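Local structure of extracellular solute-binding protein family 5 (Brucella melitensis, 4ONY) at residues M21-V25 with A534-F540. The protein probably serves as the periplasmic substrate-binding component of an ABC transporter, with peptides or related compounds as its likely cargo. Numbering follows the deposited sequence.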
ATOM      1  N   MET A  21      -4.891   7.180 -15.092  1.00 14.82           N
ATOM      2  CA  MET A  21      -6.057   6.335 -14.842  1.00 15.19           C
ATOM      3  C   MET A  21      -7.353   7.131 -15.027  1.00 15.39           C
ATOM      4  O   MET A  21      -8.253   6.680 -15.749  1.00 15.54           O
ATOM      5  CB  MET A  21      -6.015   5.701 -13.457  1.00 15.43           C
ATOM      6  CG  MET A  21      -7.302   4.976 -13.054  1.00 15.65           C
ATOM      7  SD  MET A  21      -7.627   3.582 -14.172  1.00 16.11           S
ATOM      8  CE  MET A  21      -9.252   3.088 -13.608  1.00 17.32           C
ATOM      9  N   HIS A  22      -7.410   8.320 -14.427  1.00 15.40           N
ATOM     10  CA  HIS A  22      -8.575   9.200 -14.510  1.00 15.71           C
ATOM     11  C   HIS A  22      -8.373  10.480 -15.339  1.00 16.42           C
ATOM     12  O   HIS A  22      -9.175  11.418 -15.251  1.00 18.03           O
ATOM     13  CB  HIS A  22      -9.073   9.529 -13.116  1.00 15.89           C
ATOM     14  CG  HIS A  22      -9.618   8.330 -12.393  1.00 16.10           C
ATOM     15  ND1 HIS A  22      -9.018   7.821 -11.271  1.00 15.80           N
ATOM     16  CD2 HIS A  22     -10.647   7.490 -12.683  1.00 16.51           C
ATOM     17  CE1 HIS A  22      -9.662   6.744 -10.871  1.00 15.77           C
ATOM     18  NE2 HIS A  22     -10.653   6.515 -11.708  1.00 16.61           N
ATOM     19  N   GLY A  23      -7.346  10.513 -16.188  1.00 16.36           N
ATOM     20  CA  GLY A  23      -7.212  11.591 -17.159  1.00 16.62           C
ATOM     21  C   GLY A  23      -6.390  12.751 -16.654  1.00 16.48           C
ATOM     22  O   GLY A  23      -5.969  13.557 -17.458  1.00 17.19           O
ATOM     23  N   ASP A  24      -6.097  12.816 -15.359  1.00 16.12           N
ATOM     24  CA  ASP A  24      -5.320  13.937 -14.785  1.00 15.82           C
ATOM     25  C   ASP A  24      -3.798  13.725 -15.001  1.00 15.34           C
ATOM     26  O   ASP A  24      -3.215  12.781 -14.480  1.00 15.12           O
ATOM     27  CB  ASP A  24      -5.639  14.098 -13.286  1.00 15.72           C
ATOM     28  CG  ASP A  24      -5.440  12.789 -12.491  1.00 15.52           C
ATOM     29  OD1 ASP A  24      -6.012  11.752 -12.893  1.00 14.68           O
ATOM     30  OD2 ASP A  24      -4.703  12.805 -11.463  1.00 15.31           O
ATOM     31  N   VAL A  25      -3.173  14.602 -15.778  1.00 15.39           N
ATOM     32  CA  VAL A  25      -1.745  14.528 -16.095  1.00 14.85           C
ATOM     33  C   VAL A  25      -1.100  15.828 -15.666  1.00 14.73           C
ATOM     34  O   VAL A  25      -1.290  16.862 -16.277  1.00 14.69           O
ATOM     35  CB  VAL A  25      -1.535  14.285 -17.588  1.00 15.66           C
ATOM     36  CG1 VAL A  25      -0.032  14.287 -17.954  1.00 15.78           C
ATOM     37  CG2 VAL A  25      -2.139  12.923 -17.980  1.00 15.61           C
ATOM     38  N   ALA A 534     -16.224   5.822 -12.245  1.00 15.72           N
ATOM     39  CA  ALA A 534     -15.738   7.205 -12.327  1.00 17.00           C
ATOM     40  C   ALA A 534     -14.688   7.323 -13.411  1.00 18.70           C
ATOM     41  O   ALA A 534     -13.820   6.498 -13.495  1.00 19.49           O
ATOM     42  CB  ALA A 534     -15.138   7.655 -11.006  1.00 16.37           C
ATOM     43  N   ARG A 535     -14.806   8.326 -14.244  1.00 20.95           N
ATOM     44  CA  ARG A 535     -13.861   8.557 -15.318  1.00 23.91           C
ATOM     45  C   ARG A 535     -13.013   9.802 -15.161  1.00 24.64           C
ATOM     46  O   ARG A 535     -12.127  10.059 -15.997  1.00 26.84           O
ATOM     47  CB  ARG A 535     -14.614   8.639 -16.638  1.00 26.13           C
ATOM     48  CG  ARG A 535     -15.224   7.282 -16.997  1.00 28.79           C
ATOM     49  CD  ARG A 535     -15.237   7.128 -18.485  1.00 32.19           C
ATOM     50  NE  ARG A 535     -16.008   5.992 -18.909  1.00 34.46           N
ATOM     51  CZ  ARG A 535     -16.189   5.695 -20.179  1.00 36.05           C
ATOM     52  NH1 ARG A 535     -15.651   6.454 -21.128  1.00 38.30           N
ATOM     53  NH2 ARG A 535     -16.896   4.634 -20.506  1.00 36.66           N
ATOM     54  N   ASN A 536     -13.290  10.621 -14.159  1.00 21.49           N
ATOM     55  CA  ASN A 536     -12.403  11.725 -13.912  1.00 20.62           C
ATOM     56  C   ASN A 536     -12.089  11.768 -12.425  1.00 19.35           C
ATOM     57  O   ASN A 536     -12.825  11.164 -11.630  1.00 16.45           O
ATOM     58  CB  ASN A 536     -13.048  13.012 -14.419  1.00 22.08           C
ATOM     59  CG  ASN A 536     -14.340  13.337 -13.689  1.00 23.81           C
ATOM     60  OD1 ASN A 536     -14.349  13.629 -12.498  1.00 22.48           O
ATOM     61  ND2 ASN A 536     -15.436  13.258 -14.400  1.00 26.04           N
ATOM     62  N   ARG A 537     -11.013  12.459 -12.062  1.00 19.61           N
ATOM     63  CA  ARG A 537     -10.512  12.432 -10.677  1.00 21.07           C
ATOM     64  C   ARG A 537     -11.556  13.031  -9.689  1.00 21.19           C
ATOM     65  O   ARG A 537     -11.703  12.527  -8.613  1.00 20.69           O
ATOM     66  CB  ARG A 537      -9.062  13.021 -10.581  1.00 21.37           C
ATOM     67  CG  ARG A 537      -8.304  12.769  -9.263  1.00 22.29           C
ATOM     68  CD  ARG A 537      -7.772  11.357  -9.020  1.00 21.90           C
ATOM     69  NE  ARG A 537      -7.478  11.094  -7.608  1.00 20.88           N
ATOM     70  CZ  ARG A 537      -7.186   9.889  -7.080  1.00 22.07           C
ATOM     71  NH1 ARG A 537      -7.118   8.804  -7.847  1.00 23.21           N
ATOM     72  NH2 ARG A 537      -6.957   9.721  -5.747  1.00 20.87           N
ATOM     73  N   ALA A 538     -12.348  14.013 -10.097  1.00 22.83           N
ATOM     74  CA  ALA A 538     -13.338  14.618  -9.208  1.00 24.12           C
ATOM     75  C   ALA A 538     -14.465  13.671  -8.802  1.00 23.27           C
ATOM     76  O   ALA A 538     -14.786  13.531  -7.603  1.00 21.39           O
ATOM     77  CB  ALA A 538     -13.924  15.863  -9.853  1.00 26.00           C
ATOM     78  N   ASP A 539     -15.068  13.030  -9.799  1.00 22.44           N
ATOM     79  CA  ASP A 539     -16.060  12.003  -9.551  1.00 21.56           C
ATOM     80  C   ASP A 539     -15.513  10.848  -8.737  1.00 18.41           C
ATOM     81  O   ASP A 539     -16.245  10.286  -7.942  1.00 17.27           O
ATOM     82  CB  ASP A 539     -16.645  11.443 -10.842  1.00 23.52           C
ATOM     83  CG  ASP A 539     -17.502  12.444 -11.558  1.00 27.12           C
ATOM     84  OD1 ASP A 539     -17.756  13.523 -10.975  1.00 29.12           O
ATOM     85  OD2 ASP A 539     -17.917  12.123 -12.693  1.00 30.01           O
ATOM     86  N   PHE A 540     -14.257  10.492  -8.977  1.00 16.18           N
ATOM     87  CA  PHE A 540     -13.634   9.401  -8.274  1.00 14.66           C
ATOM     88  C   PHE A 540     -13.460   9.762  -6.786  1.00 13.81           C
ATOM     89  O   PHE A 540     -13.797   8.949  -5.894  1.00 13.99           O
ATOM     90  CB  PHE A 540     -12.309   9.043  -8.929  1.00 14.42           C
ATOM     91  CG  PHE A 540     -11.596   7.888  -8.286  1.00 14.28           C
ATOM     92  CD1 PHE A 540     -12.058   6.589  -8.457  1.00 14.45           C
ATOM     93  CD2 PHE A 540     -10.477   8.080  -7.513  1.00 13.96           C
ATOM     94  CE1 PHE A 540     -11.413   5.503  -7.892  1.00 14.40           C
ATOM     95  CE2 PHE A 540      -9.786   6.991  -6.957  1.00 14.26           C
ATOM     96  CZ  PHE A 540     -10.266   5.701  -7.123  1.00 14.43           C
TER
HETATM   97  O   HOH W   1      -9.982   8.518 -17.989  1.00 41.02           O
HETATM   98  O   HOH W   2      -6.647   8.285 -10.205  1.00 19.98           O
HETATM   99  O   HOH W   3      -9.509  13.957 -14.030  1.00 27.60           O
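His22 reaches from the loop after strand 18-20 into the short turn between helices 522-533 and 537-553, and its CE1 sits over the centre of the Phe540 ring, 3.4 Å from Phe540 CD1. Followed outward, the histidine first lays CB against the start of the second helix, 3.7 Å from Arg537 N. With CG anti to the carbonyl carbon (chi1 -66°), the ring then slips between Phe540 and Met21: Phe540 CB makes a CH-pi contact over one face, 4.1 Å from the His22 ring centroid, and Met21 CG lies against the opposite face toward the rim. The two ring planes are inclined at 31°, so the aromatic pair meets obliquely. Ala534 O lies at the ring edge, near its plane, 3.4 Å from His22 CD2, while NE2 nears Phe540 CD1. A water in the ring plane lies between ND1 and Arg537 NH1, from which it accepts, but both distances are suspiciously short and the bridge is tentative. Phe540 CD2 sits over one face of the guanidinium, toward the rim, and NH2 donates to Leu493 O. At the backbone, a second water donates to His22 O (2.8 Å) and accepts from Arg537 N (2.9 Å), joining loop to helix. Asp24 adds carboxylate contacts to the aliphatic part of Arg537. The first turn of helix 537-553 is capped by Asn536, whose OD1 accepts a nearly straight bond (178°) from Asp539 N, 2.9 Å away. A classic Asn N-cap thus packs against a loop of the lobe carrying strands 18-20 and 97-108, joining the two lobes of a family 5 solute-binding protein.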